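Possible adhesin (Caldicellulosiruptor kronotskyensis, PDB 4WA0) probably mediates attachment of this extremely thermophilic bacterium to cellulose, as a tapirin whose magnesium-binding C-terminal beta-helix domain is the part described here. Local coordinates at residues N21-E27 with Y330-K336; T233-P237 with I261-S265; E264-N270 with G298-V303. One frame throughout, in Å; residues are numbered along the deposited sequence. Where two conformers were deposited one is given.

Contact 1: N21-E27 with Y330-K336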
ATOM      1  N   ASN A  21      -5.506  -2.444 -10.052  1.00 12.88           N
ATOM      2  CA  ASN A  21      -5.297  -2.832 -11.409  1.00 12.83           C
ATOM      3  C   ASN A  21      -3.799  -3.020 -11.662  1.00 13.47           C
ATOM      4  O   ASN A  21      -2.961  -2.652 -10.830  1.00 14.09           O
ATOM      5  CB  ASN A  21      -5.854  -1.767 -12.368  1.00 12.60           C
ATOM      6  CG  ASN A  21      -5.269  -0.373 -12.176  1.00 12.96           C
ATOM      7  OD1 ASN A  21      -5.101   0.100 -11.065  1.00 14.13           O
ATOM      8  ND2 ASN A  21      -5.077   0.339 -13.270  1.00 14.23           N
ATOM      9  N   LYS A  22      -3.456  -3.677 -12.788  1.00 12.60           N
ATOM     10  CA  LYS A  22      -2.036  -3.731 -13.215  1.00 13.27           C
ATOM     11  C   LYS A  22      -1.478  -2.402 -13.692  1.00 11.37           C
ATOM     12  O   LYS A  22      -2.197  -1.488 -14.165  1.00 11.89           O
ATOM     13  CB  LYS A  22      -1.944  -4.725 -14.351  1.00 14.44           C
ATOM     14  CG  LYS A  22      -2.263  -6.153 -13.825  1.00 16.66           C
ATOM     15  CD  LYS A  22      -2.368  -7.127 -14.938  1.00 21.05           C
ATOM     16  CE  LYS A  22      -2.976  -8.455 -14.566  1.00 20.71           C
ATOM     17  NZ  LYS A  22      -2.175  -9.329 -13.714  1.00 22.13           N
ATOM     18  N   ASN A  23      -0.202  -2.205 -13.506  1.00 11.99           N
ATOM     19  CA  ASN A  23       0.484  -0.959 -13.992  1.00 11.64           C
ATOM     20  C   ASN A  23      -0.120   0.308 -13.370  1.00 11.87           C
ATOM     21  O   ASN A  23      -0.426   1.275 -14.029  1.00 11.24           O
ATOM     22  CB  ASN A  23       0.437  -0.943 -15.492  1.00 11.99           C
ATOM     23  CG  ASN A  23       1.345  -2.037 -16.133  1.00 12.99           C
ATOM     24  OD1 ASN A  23       2.289  -2.602 -15.524  1.00 12.84           O
ATOM     25  ND2 ASN A  23       1.060  -2.340 -17.354  1.00 14.48           N
ATOM     26  N   LEU A  24      -0.361   0.244 -12.082  1.00 10.67           N
ATOM     27  CA  LEU A  24      -0.864   1.364 -11.312  1.00 10.31           C
ATOM     28  C   LEU A  24       0.324   2.155 -10.818  1.00 10.70           C
ATOM     29  O   LEU A  24       1.200   1.580 -10.137  1.00 10.70           O
ATOM     30  CB  LEU A  24      -1.696   0.848 -10.119  1.00 10.52           C
ATOM     31  CG  LEU A  24      -2.156   1.897  -9.075  1.00  9.75           C
ATOM     32  CD1 LEU A  24      -3.088   2.930  -9.695  1.00  9.83           C
ATOM     33  CD2 LEU A  24      -2.874   1.333  -7.863  1.00 11.07           C
ATOM     34  N   THR A  25       0.337   3.479 -11.091  1.00  9.37           N
ATOM     35  CA  THR A  25       1.359   4.381 -10.615  1.00  9.29           C
ATOM     36  C   THR A  25       0.700   5.400  -9.696  1.00  9.82           C
ATOM     37  O   THR A  25      -0.339   6.011 -10.069  1.00 12.13           O
ATOM     38  CB  THR A  25       2.070   5.130 -11.757  1.00  9.17           C
ATOM     39  OG1 THR A  25       2.588   4.228 -12.725  1.00 10.73           O
ATOM     40  CG2 THR A  25       3.170   6.031 -11.228  1.00 10.06           C
ATOM     41  N   VAL A  26       1.198   5.514  -8.479  1.00 10.01           N
ATOM     42  CA  VAL A  26       0.589   6.454  -7.494  1.00 10.47           C
ATOM     43  C   VAL A  26       1.698   7.318  -6.931  1.00 11.84           C
ATOM     44  O   VAL A  26       2.704   6.801  -6.406  1.00 11.23           O
ATOM     45  CB  VAL A  26      -0.120   5.771  -6.328  1.00  9.33           C
ATOM     46  CG1 VAL A  26      -0.751   6.825  -5.387  1.00  9.74           C
ATOM     47  CG2 VAL A  26      -1.198   4.807  -6.766  1.00 10.48           C
ATOM     48  N   GLU A  27       1.473   8.640  -7.005  1.00 12.31           N
ATOM     49  CA  GLU A  27       2.412   9.615  -6.503  1.00 13.74           C
ATOM     50  C   GLU A  27       1.744  10.456  -5.482  1.00 13.81           C
ATOM     51  O   GLU A  27       0.753  11.165  -5.826  1.00 12.23           O
ATOM     52  CB  GLU A  27       2.908  10.478  -7.696  1.00 15.03           C
ATOM     53  CG  GLU A  27       3.730  11.707  -7.342  1.00 18.47           C
ATOM     54  CD  GLU A  27       5.130  11.433  -6.870  1.00 24.27           C
ATOM     55  OE1 GLU A  27       5.611  10.311  -6.917  1.00 27.82           O
ATOM     56  OE2 GLU A  27       5.793  12.387  -6.445  1.00 30.60           O
ATOM     57  N   TYR A 330      -3.453  -4.252 -19.147  1.00 16.87           N
ATOM     58  CA  TYR A 330      -2.219  -3.549 -18.876  1.00 15.62           C
ATOM     59  C   TYR A 330      -2.255  -2.047 -19.182  1.00 15.24           C
ATOM     60  O   TYR A 330      -1.219  -1.395 -19.108  1.00 14.85           O
ATOM     61  CB  TYR A 330      -1.030  -4.242 -19.619  1.00 16.13           C
ATOM     62  CG  TYR A 330      -0.885  -5.675 -19.205  1.00 14.63           C
ATOM     63  CD1 TYR A 330      -0.270  -5.992 -17.976  1.00 13.98           C
ATOM     64  CD2 TYR A 330      -1.502  -6.697 -19.920  1.00 16.26           C
ATOM     65  CE1 TYR A 330      -0.215  -7.325 -17.518  1.00 15.39           C
ATOM     66  CE2 TYR A 330      -1.461  -8.035 -19.481  1.00 16.94           C
ATOM     67  CZ  TYR A 330      -0.796  -8.333 -18.279  1.00 16.83           C
ATOM     68  OH  TYR A 330      -0.829  -9.609 -17.742  1.00 16.58           O
ATOM     69  N   ALA A 331      -3.429  -1.491 -19.520  1.00 15.81           N
ATOM     70  CA  ALA A 331      -3.525  -0.092 -19.959  1.00 16.83           C
ATOM     71  C   ALA A 331      -2.805   0.857 -18.964  1.00 15.20           C
ATOM     72  O   ALA A 331      -2.057   1.787 -19.320  1.00 15.66           O
ATOM     73  CB  ALA A 331      -5.002   0.280 -20.147  1.00 17.50           C
ATOM     74  N   GLY A 332      -3.064   0.594 -17.684  1.00 14.44           N
ATOM     75  CA  GLY A 332      -2.448   1.355 -16.598  1.00 13.09           C
ATOM     76  C   GLY A 332      -3.213   2.607 -16.156  1.00 13.72           C
ATOM     77  O   GLY A 332      -4.079   3.113 -16.894  1.00 14.07           O
ATOM     78  N   LEU A 333      -2.912   3.060 -14.948  1.00 11.40           N
ATOM     79  CA  LEU A 333      -3.488   4.259 -14.385  1.00 12.00           C
ATOM     80  C   LEU A 333      -2.335   4.947 -13.689  1.00 12.23           C
ATOM     81  O   LEU A 333      -1.649   4.299 -12.872  1.00 11.97           O
ATOM     82  CB  LEU A 333      -4.549   3.980 -13.321  1.00 12.98           C
ATOM     83  CG  LEU A 333      -5.114   5.229 -12.561  1.00 13.54           C
ATOM     84  CD1 LEU A 333      -5.880   6.131 -13.520  1.00 14.13           C
ATOM     85  CD2 LEU A 333      -6.064   4.800 -11.434  1.00 12.55           C
ATOM     86  N   THR A 334      -2.167   6.239 -13.929  1.00 12.26           N
ATOM     87  CA  THR A 334      -1.287   7.081 -13.163  1.00 12.16           C
ATOM     88  C   THR A 334      -2.156   8.019 -12.363  1.00 11.76           C
ATOM     89  O   THR A 334      -3.029   8.691 -12.947  1.00 13.03           O
ATOM     90  CB  THR A 334      -0.383   7.889 -14.106  1.00 16.42           C
ATOM     91  OG1 THR A 334       0.559   6.991 -14.704  1.00 18.31           O
ATOM     92  CG2 THR A 334       0.331   8.940 -13.417  1.00 18.74           C
ATOM     93  N   LEU A 335      -1.963   8.018 -11.058  1.00 11.03           N
ATOM     94  CA  LEU A 335      -2.702   8.844 -10.105  1.00 11.82           C
ATOM     95  C   LEU A 335      -1.739   9.706  -9.280  1.00 12.90           C
ATOM     96  O   LEU A 335      -0.961   9.196  -8.455  1.00 12.42           O
ATOM     97  CB  LEU A 335      -3.610   7.994  -9.228  1.00 12.73           C
ATOM     98  CG  LEU A 335      -4.342   8.646  -8.037  1.00 12.39           C
ATOM     99  CD1 LEU A 335      -5.259   9.778  -8.524  1.00 13.85           C
ATOM    100  CD2 LEU A 335      -5.108   7.581  -7.247  1.00 14.09           C
ATOM    101  N   LYS A 336      -1.812  11.016  -9.510  0.54 14.18           N
ATOM    102  CA  LYS A 336      -1.066  11.957  -8.711  0.54 14.82           C
ATOM    103  C   LYS A 336      -2.044  12.508  -7.704  0.54 13.90           C
ATOM    104  O   LYS A 336      -2.996  13.218  -8.050  0.54 14.12           O
ATOM    105  CB  LYS A 336      -0.533  13.107  -9.541  0.54 16.92           C
ATOM    106  CG  LYS A 336       0.186  14.146  -8.693  0.54 18.89           C
ATOM    107  CD  LYS A 336       1.662  13.916  -8.624  0.54 23.49           C
ATOM    108  CE  LYS A 336       2.475  15.157  -8.928  0.54 21.10           C
ATOM    109  NZ  LYS A 336       2.419  16.198  -7.878  0.54 22.40           N
TER
HETATM  110  O   HOH W   1      -4.194  -1.490 -15.891  1.00 13.67           O
HETATM  111  O   HOH W   2       0.873   3.860 -14.736  0.66 16.80           O

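Contact 2: T233-P237 with I261-S265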
ATOM      1  N   THR A 233     -25.397   5.787   5.274  1.00 31.29           N
ATOM      2  CA  THR A 233     -25.772   4.763   4.281  1.00 34.38           C
ATOM      3  C   THR A 233     -26.613   5.322   3.145  1.00 33.65           C
ATOM      4  O   THR A 233     -26.953   4.560   2.217  1.00 36.42           O
ATOM      5  CB  THR A 233     -26.544   3.611   4.955  1.00 36.39           C
ATOM      6  OG1 THR A 233     -27.577   4.180   5.770  1.00 39.24           O
ATOM      7  CG2 THR A 233     -25.595   2.795   5.837  1.00 37.85           C
ATOM      8  N   THR A 234     -26.950   6.624   3.230  1.00 29.88           N
ATOM      9  CA  THR A 234     -27.518   7.404   2.149  1.00 29.26           C
ATOM     10  C   THR A 234     -26.781   7.062   0.859  1.00 28.45           C
ATOM     11  O   THR A 234     -25.534   7.089   0.826  1.00 26.72           O
ATOM     12  CB  THR A 234     -27.247   8.926   2.409  1.00 31.28           C
ATOM     13  OG1 THR A 234     -27.422   9.221   3.798  1.00 37.96           O
ATOM     14  CG2 THR A 234     -28.191   9.800   1.665  1.00 32.67           C
ATOM     15  N   PRO A 235     -27.508   6.772  -0.194  1.00 27.56           N
ATOM     16  CA  PRO A 235     -26.764   6.633  -1.467  1.00 27.13           C
ATOM     17  C   PRO A 235     -26.052   7.906  -1.872  1.00 23.66           C
ATOM     18  O   PRO A 235     -26.565   9.038  -1.661  1.00 21.72           O
ATOM     19  CB  PRO A 235     -27.840   6.347  -2.498  1.00 29.25           C
ATOM     20  CG  PRO A 235     -29.150   6.447  -1.784  1.00 32.11           C
ATOM     21  CD  PRO A 235     -28.890   6.271  -0.314  1.00 30.79           C
ATOM     22  N   LEU A 236     -24.894   7.717  -2.494  1.00 19.84           N
ATOM     23  CA  LEU A 236     -24.193   8.832  -3.068  1.00 20.31           C
ATOM     24  C   LEU A 236     -25.118   9.558  -4.080  1.00 20.19           C
ATOM     25  O   LEU A 236     -25.936   8.935  -4.812  1.00 18.54           O
ATOM     26  CB  LEU A 236     -22.888   8.328  -3.738  1.00 19.86           C
ATOM     27  CG  LEU A 236     -21.856   7.634  -2.820  1.00 18.42           C
ATOM     28  CD1 LEU A 236     -20.577   7.189  -3.565  1.00 18.12           C
ATOM     29  CD2 LEU A 236     -21.479   8.508  -1.617  1.00 18.07           C
ATOM     30  N   PRO A 237     -24.993  10.887  -4.178  1.00 21.17           N
ATOM     31  CA  PRO A 237     -25.873  11.638  -5.074  1.00 24.12           C
ATOM     32  C   PRO A 237     -25.792  11.292  -6.542  1.00 22.65           C
ATOM     33  O   PRO A 237     -24.754  10.833  -7.037  1.00 20.70           O
ATOM     34  CB  PRO A 237     -25.459  13.107  -4.889  1.00 23.51           C
ATOM     35  CG  PRO A 237     -24.349  13.120  -3.955  1.00 24.77           C
ATOM     36  CD  PRO A 237     -24.182  11.773  -3.335  1.00 22.96           C
ATOM     37  N   ILE A 261     -16.983  13.353  -8.716  1.00 11.68           N
ATOM     38  CA  ILE A 261     -17.989  12.489  -9.332  1.00 12.93           C
ATOM     39  C   ILE A 261     -18.411  11.427  -8.353  1.00 12.94           C
ATOM     40  O   ILE A 261     -17.555  10.758  -7.803  1.00 12.75           O
ATOM     41  CB  ILE A 261     -17.385  11.838 -10.584  1.00 12.73           C
ATOM     42  CG1 ILE A 261     -16.881  12.868 -11.601  1.00 15.32           C
ATOM     43  CG2 ILE A 261     -18.343  10.954 -11.352  1.00 13.33           C
ATOM     44  CD1 ILE A 261     -17.820  13.972 -12.039  1.00 16.90           C
ATOM     45  N   TYR A 262     -19.730  11.256  -8.191  1.00 13.00           N
ATOM     46  CA  TYR A 262     -20.289  10.290  -7.285  1.00 14.32           C
ATOM     47  C   TYR A 262     -20.996   9.227  -8.131  1.00 15.04           C
ATOM     48  O   TYR A 262     -21.807   9.574  -8.989  1.00 14.24           O
ATOM     49  CB  TYR A 262     -21.342  10.910  -6.433  1.00 14.32           C
ATOM     50  CG  TYR A 262     -20.833  11.990  -5.467  1.00 12.92           C
ATOM     51  CD1 TYR A 262     -20.229  11.651  -4.331  1.00 14.50           C
ATOM     52  CD2 TYR A 262     -21.108  13.323  -5.700  1.00 15.86           C
ATOM     53  CE1 TYR A 262     -19.772  12.639  -3.425  1.00 17.03           C
ATOM     54  CE2 TYR A 262     -20.645  14.317  -4.821  1.00 15.05           C
ATOM     55  CZ  TYR A 262     -20.025  13.938  -3.681  1.00 16.42           C
ATOM     56  OH  TYR A 262     -19.587  14.876  -2.757  1.00 20.23           O
ATOM     57  N   GLY A 263     -20.661   7.964  -7.913  1.00 14.77           N
ATOM     58  CA  GLY A 263     -21.463   6.856  -8.528  1.00 13.02           C
ATOM     59  C   GLY A 263     -21.785   5.854  -7.450  1.00 14.80           C
ATOM     60  O   GLY A 263     -20.927   5.087  -7.041  1.00 13.59           O
ATOM     61  N   GLU A 264     -23.034   5.803  -6.997  1.00 13.97           N
ATOM     62  CA  GLU A 264     -23.352   4.869  -5.953  1.00 16.07           C
ATOM     63  C   GLU A 264     -22.981   3.437  -6.303  1.00 17.01           C
ATOM     64  O   GLU A 264     -22.235   2.763  -5.583  1.00 17.37           O
ATOM     65  CB  GLU A 264     -24.835   4.969  -5.551  1.00 17.03           C
ATOM     66  CG  GLU A 264     -25.306   3.907  -4.568  1.00 18.86           C
ATOM     67  CD  GLU A 264     -24.754   4.052  -3.144  1.00 20.95           C
ATOM     68  OE1 GLU A 264     -24.012   5.032  -2.846  1.00 20.92           O
ATOM     69  OE2 GLU A 264     -25.067   3.208  -2.282  1.00 23.63           O
ATOM     70  N   SER A 265     -23.463   2.974  -7.440  1.00 16.31           N
ATOM     71  CA  SER A 265     -23.241   1.581  -7.822  1.00 19.99           C
ATOM     72  C   SER A 265     -21.910   1.232  -8.438  1.00 14.90           C
ATOM     73  O   SER A 265     -21.471   0.062  -8.372  1.00 13.54           O
ATOM     74  CB  SER A 265     -24.387   1.152  -8.806  1.00 22.09           C
ATOM     75  OG  SER A 265     -25.665   1.228  -8.160  1.00 29.73           O
TER
HETATM   76  O   HOH W   3     -25.532   3.090   0.420  1.00 20.92           O
HETATM   77  O   HOH W   4     -24.668   7.999  -7.740  1.00 18.54           O

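Contact 3: E264-N270 with G298-V303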
ATOM      1  N   GLU A 264     -23.034   5.803  -6.997  1.00 13.97           N
ATOM      2  CA  GLU A 264     -23.352   4.869  -5.953  1.00 16.07           C
ATOM      3  C   GLU A 264     -22.981   3.437  -6.303  1.00 17.01           C
ATOM      4  O   GLU A 264     -22.235   2.763  -5.583  1.00 17.37           O
ATOM      5  CB  GLU A 264     -24.835   4.969  -5.551  1.00 17.03           C
ATOM      6  CG  GLU A 264     -25.306   3.907  -4.568  1.00 18.86           C
ATOM      7  CD  GLU A 264     -24.754   4.052  -3.144  1.00 20.95           C
ATOM      8  OE1 GLU A 264     -24.012   5.032  -2.846  1.00 20.92           O
ATOM      9  OE2 GLU A 264     -25.067   3.208  -2.282  1.00 23.63           O
ATOM     10  N   SER A 265     -23.463   2.974  -7.440  1.00 16.31           N
ATOM     11  CA  SER A 265     -23.241   1.581  -7.822  1.00 19.99           C
ATOM     12  C   SER A 265     -21.910   1.232  -8.438  1.00 14.90           C
ATOM     13  O   SER A 265     -21.471   0.062  -8.372  1.00 13.54           O
ATOM     14  CB  SER A 265     -24.387   1.152  -8.806  1.00 22.09           C
ATOM     15  OG  SER A 265     -25.665   1.228  -8.160  1.00 29.73           O
ATOM     16  N   TYR A 266     -21.290   2.205  -9.122  1.00 14.53           N
ATOM     17  CA  TYR A 266     -20.107   2.028  -9.884  1.00 14.26           C
ATOM     18  C   TYR A 266     -19.802   3.391 -10.524  1.00 12.78           C
ATOM     19  O   TYR A 266     -20.649   4.287 -10.606  1.00 13.34           O
ATOM     20  CB  TYR A 266     -20.208   0.929 -10.986  1.00 13.51           C
ATOM     21  CG  TYR A 266     -21.459   1.024 -11.874  1.00 12.74           C
ATOM     22  CD1 TYR A 266     -21.521   1.909 -12.952  1.00 12.52           C
ATOM     23  CD2 TYR A 266     -22.543   0.198 -11.666  1.00 14.18           C
ATOM     24  CE1 TYR A 266     -22.655   1.985 -13.724  1.00 12.75           C
ATOM     25  CE2 TYR A 266     -23.718   0.357 -12.390  1.00 15.06           C
ATOM     26  CZ  TYR A 266     -23.733   1.162 -13.453  1.00 13.02           C
ATOM     27  OH  TYR A 266     -24.829   1.298 -14.226  1.00 14.04           O
ATOM     28  N   ILE A 267     -18.544   3.522 -10.952  1.00 11.88           N
ATOM     29  CA  ILE A 267     -18.187   4.521 -11.892  1.00 11.54           C
ATOM     30  C   ILE A 267     -17.370   3.918 -13.044  1.00 12.39           C
ATOM     31  O   ILE A 267     -16.331   3.294 -12.835  1.00 12.24           O
ATOM     32  CB  ILE A 267     -17.388   5.739 -11.289  1.00 12.21           C
ATOM     33  CG1 ILE A 267     -18.135   6.399 -10.150  1.00 12.78           C
ATOM     34  CG2 ILE A 267     -17.053   6.709 -12.389  1.00 12.94           C
ATOM     35  CD1 ILE A 267     -17.271   7.334  -9.293  1.00 13.54           C
ATOM     36  N   ASN A 268     -17.782   4.248 -14.254  1.00 11.61           N
ATOM     37  CA  ASN A 268     -17.020   3.933 -15.477  1.00 12.63           C
ATOM     38  C   ASN A 268     -16.557   5.240 -16.151  1.00 13.12           C
ATOM     39  O   ASN A 268     -17.314   6.213 -16.167  1.00 13.77           O
ATOM     40  CB  ASN A 268     -17.872   3.104 -16.465  1.00 13.54           C
ATOM     41  CG  ASN A 268     -18.353   1.850 -15.833  1.00 14.02           C
ATOM     42  OD1 ASN A 268     -17.606   1.181 -15.109  1.00 15.25           O
ATOM     43  ND2 ASN A 268     -19.675   1.545 -15.992  1.00 13.11           N
ATOM     44  N   ASP A 269     -15.312   5.275 -16.618  1.00 13.04           N
ATOM     45  CA  ASP A 269     -14.753   6.600 -16.910  1.00 17.05           C
ATOM     46  C   ASP A 269     -15.327   7.314 -18.082  1.00 17.12           C
ATOM     47  O   ASP A 269     -15.409   8.544 -18.055  1.00 17.41           O
ATOM     48  CB  ASP A 269     -13.244   6.609 -16.911  1.00 18.25           C
ATOM     49  CG  ASP A 269     -12.660   5.923 -18.083  1.00 19.94           C
ATOM     50  OD1 ASP A 269     -13.261   5.002 -18.660  1.00 20.62           O
ATOM     51  OD2 ASP A 269     -11.514   6.338 -18.420  1.00 27.97           O
ATOM     52  N   ASN A 270     -15.789   6.582 -19.094  1.00 15.67           N
ATOM     53  CA  ASN A 270     -16.436   7.268 -20.197  1.00 17.82           C
ATOM     54  C   ASN A 270     -17.769   7.927 -19.762  1.00 16.45           C
ATOM     55  O   ASN A 270     -18.106   9.035 -20.222  1.00 18.06           O
ATOM     56  CB  ASN A 270     -16.628   6.285 -21.317  1.00 18.51           C
ATOM     57  CG  ASN A 270     -17.583   5.182 -20.918  1.00 20.16           C
ATOM     58  OD1 ASN A 270     -17.412   4.562 -19.888  1.00 19.93           O
ATOM     59  ND2 ASN A 270     -18.630   4.987 -21.698  1.00 22.61           N
ATOM     60  N   GLY A 298     -19.226   1.023  -5.557  1.00 14.51           N
ATOM     61  CA  GLY A 298     -18.870  -0.103  -6.382  1.00 14.08           C
ATOM     62  C   GLY A 298     -17.551   0.076  -7.055  1.00 13.13           C
ATOM     63  O   GLY A 298     -16.664   0.784  -6.535  1.00 14.01           O
ATOM     64  N   ASN A 299     -17.361  -0.648  -8.142  1.00 12.50           N
ATOM     65  CA  ASN A 299     -16.040  -0.667  -8.808  1.00 12.94           C
ATOM     66  C   ASN A 299     -15.859   0.539  -9.680  1.00 12.46           C
ATOM     67  O   ASN A 299     -16.840   1.180 -10.100  1.00 12.74           O
ATOM     68  CB  ASN A 299     -15.865  -1.880  -9.650  1.00 13.90           C
ATOM     69  CG  ASN A 299     -15.852  -3.170  -8.807  1.00 12.51           C
ATOM     70  OD1 ASN A 299     -15.514  -3.201  -7.640  1.00 11.25           O
ATOM     71  ND2 ASN A 299     -16.291  -4.256  -9.459  1.00 14.46           N
ATOM     72  N   ILE A 300     -14.607   0.914  -9.890  1.00 13.06           N
ATOM     73  CA  ILE A 300     -14.227   1.995 -10.806  1.00 14.73           C
ATOM     74  C   ILE A 300     -13.458   1.424 -11.939  1.00 14.61           C
ATOM     75  O   ILE A 300     -12.427   0.762 -11.717  1.00 14.04           O
ATOM     76  CB  ILE A 300     -13.488   3.148 -10.032  1.00 18.40           C
ATOM     77  CG1 ILE A 300     -14.479   3.713  -9.005  1.00 18.24           C
ATOM     78  CG2 ILE A 300     -12.908   4.205 -10.977  1.00 19.82           C
ATOM     79  CD1 ILE A 300     -13.848   4.769  -8.126  1.00 21.10           C
ATOM     80  N   THR A 301     -13.929   1.670 -13.183  1.00 13.11           N
ATOM     81  CA  THR A 301     -13.388   1.046 -14.411  1.00 13.60           C
ATOM     82  C   THR A 301     -12.974   2.129 -15.370  1.00 15.36           C
ATOM     83  O   THR A 301     -13.698   3.088 -15.623  1.00 15.24           O
ATOM     84  CB  THR A 301     -14.419   0.123 -15.071  1.00 14.96           C
ATOM     85  OG1 THR A 301     -14.828  -0.803 -14.070  1.00 13.65           O
ATOM     86  CG2 THR A 301     -13.842  -0.673 -16.283  1.00 18.30           C
ATOM     87  N   PHE A 302     -11.825   1.889 -15.965  1.00 16.27           N
ATOM     88  CA  PHE A 302     -11.218   2.779 -16.964  1.00 17.65           C
ATOM     89  C   PHE A 302     -11.295   1.973 -18.225  1.00 18.04           C
ATOM     90  O   PHE A 302     -10.820   0.814 -18.272  1.00 18.13           O
ATOM     91  CB  PHE A 302      -9.788   3.166 -16.570  1.00 19.13           C
ATOM     92  CG  PHE A 302      -9.712   3.978 -15.333  1.00 17.63           C
ATOM     93  CD1 PHE A 302      -9.974   5.329 -15.301  1.00 17.66           C
ATOM     94  CD2 PHE A 302      -9.448   3.347 -14.109  1.00 17.47           C
ATOM     95  CE1 PHE A 302      -9.927   6.066 -14.113  1.00 17.96           C
ATOM     96  CE2 PHE A 302      -9.442   4.084 -12.954  1.00 17.15           C
ATOM     97  CZ  PHE A 302      -9.685   5.426 -12.928  1.00 19.92           C
ATOM     98  N   VAL A 303     -12.012   2.517 -19.226  1.00 19.02           N
ATOM     99  CA  VAL A 303     -12.357   1.704 -20.398  1.00 24.28           C
ATOM    100  C   VAL A 303     -11.436   1.850 -21.604  1.00 29.90           C
ATOM    101  O   VAL A 303     -11.468   0.993 -22.482  1.00 31.79           O
ATOM    102  CB  VAL A 303     -13.847   1.859 -20.868  1.00 26.60           C
ATOM    103  CG1 VAL A 303     -14.802   1.502 -19.735  1.00 27.16           C
ATOM    104  CG2 VAL A 303     -14.130   3.264 -21.344  1.00 26.70           C
TER
HETATM  105  O   HOH W   5     -19.396  -2.269  -9.513  1.00 12.12           O
HETATM  106  O   HOH W   6     -17.076   0.119 -12.750  1.00 12.68           O

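Contact 1: N21-E27 with Y330-K336
Leu24 to Glu27 pairs in parallel with Leu333 to Lys336, and the first layer of hydrogen bonds is backbone to backbone. Thr25 is gripped by both its backbone polar atoms: its N gives a bond to Leu333 O (2.8 Å), and its O accepts from Leu335 N (2.8 Å). Glu27 N to Leu335 O and Leu333 N to Asn23 O continue the ladder, the last one longer. Where the strands begin, side-chain polarity takes over. Asn23 ND2 reaches Tyr330 O (3.0 Å), with that oxygen close to the amide plane, and also bonds to Arg65 O. A water joins Asn23 O to Thr25 OG1 and Thr334 OG1, while Arg67 holds the Thr25 hydroxyl as well.

Apolar contacts divide by face. Leu24 and Leu333 lie side by side, CD1 of the former 3.9 Å from CD2 of the latter, on the face that also carries Val26 and Leu335. On the other face, the alkyl chains of Glu27 and Lys336 run together. Ahead of the strands, Lys22 CD approaches Tyr330 CE1 obliquely (3.4 Å); Lys22 NZ forms salt bridges with Asp61 and Asp40, and Tyr330 OH hydrogen-bonds to Asp61.

The pairing thus continues one parallel face of the beta-helix between segments whose nearest ends are 303 residues apart: buried leucines pack one side, threonines share a water on the other, and Asp61 gathers Lys22 and Tyr330.

Contact 2: T233-P237 with I261-S265
Pro237 lies over one face of the Tyr262 ring, its CG 4.0 Å from the ring centroid and 21° off the normal, a CH-pi contact displaced toward the rim. The nearest ring atom to that CG is CD2, at 3.7 Å, while the neighbouring Pro237 CD comes within 4.0 Å of Tyr262 CG. Tyr262 CG is anti to its carbonyl carbon (chi1 -65°), which turns the ring beneath the proline; its hydroxyl then bonds to Asp347 and Asn351 of helix 342-352. Leu236 packs at the root of the same side chain, CB against Tyr262 CB at 4.0 Å.

The segment 233-237 is an irregular linker, and 261-263 is the end of a strand in the beta-helix, so the pair straps an extended loop onto the magnesium-bearing end of the solenoid, with the metal ligand Asp239 following closely in sequence.

Glu264 runs across Leu236 at about a right angle. Its chain bends at chi2 (70°) and brings OE1 to Leu236 N, a 2.8 Å bond that is nearly straight at the hydrogen, although the donor stands well above the carboxylate plane. The same oxygen forms a salt bridge with Arg297, which also binds Thr234 O. Glu264 OE2 and Thr233 O each accept a hydrogen bond from one water. A second water accepts from Glu264 N and lies 2.9 Å from Pro237 O.

Contact 3: E264-N270 with G298-V303
Asp269 meets Phe302 and Val303 at the point where a parallel beta-helix rung gives way to a helix. Strand 266-268 lies alongside strand 299-302 at 7° between their short axes and is the outermost strand of its face within the chain; helix 269-280 follows it directly.

Traced outward, Asp269 begins with CB, which lies 3.8 Å from Thr301 O and near CD1 of Phe302. A chi1 of 72° places CG between the backbone N and the carbonyl carbon, folding the carboxylate back over the partner strand, with CG close to Phe302 CA. At the end the two oxygens part. OD1 accepts from Val303 N at 2.8 Å, the N-H arriving from above the carboxylate plane, and also touches Val303 CG2. OD2 sits at the edge of the Phe302 ring, 3.6 Å from CD1, with carboxylate and ring planes 77° apart, and forms a salt bridge with Arg273 one helical turn on. The acid therefore ties the first turn of the helix to the end of the neighbouring strand.

Behind it runs the backbone ladder: Ile267 N bonds to Asn299 O, Thr301 N to Ile267 O, and Asp269 N to Thr301 O, the last noticeably bent at its hydrogen. Ile267 and Ile300 share the inward face, with Leu294 beside both. On the other face Asn268 and Thr301 run side by side. Asn268 ND2 bonds to Glu271 OE1 in the helix, and one water lies 2.6 Å from Asn268 OD1 and 2.8 Å from Thr301 OG1.

The three contacts follow the solenoid toward its magnesium-bearing end. Contacts 2 and 3 are nested inside the loop closed by contact 1. Contacts 1 and 3 have centres 15 Å apart and meet where Leu333 CD2 packs on Phe302 CE2 at 3.8 Å. Contacts 2 and 3, centres 12 Å apart, share Glu264 and Ser265, where strand 258-263 passes into strand 266-268; Ile261 O lies 3.7 Å from Ile267 CD1. The magnesium ion is about 9 Å from the side chain of Pro237 and about 11 Å from that of Ile267; its ligand Leu246 has its side chain about 4 Å from that of Ile267 and about as close to Gly263. Contact 1 lies away from this site.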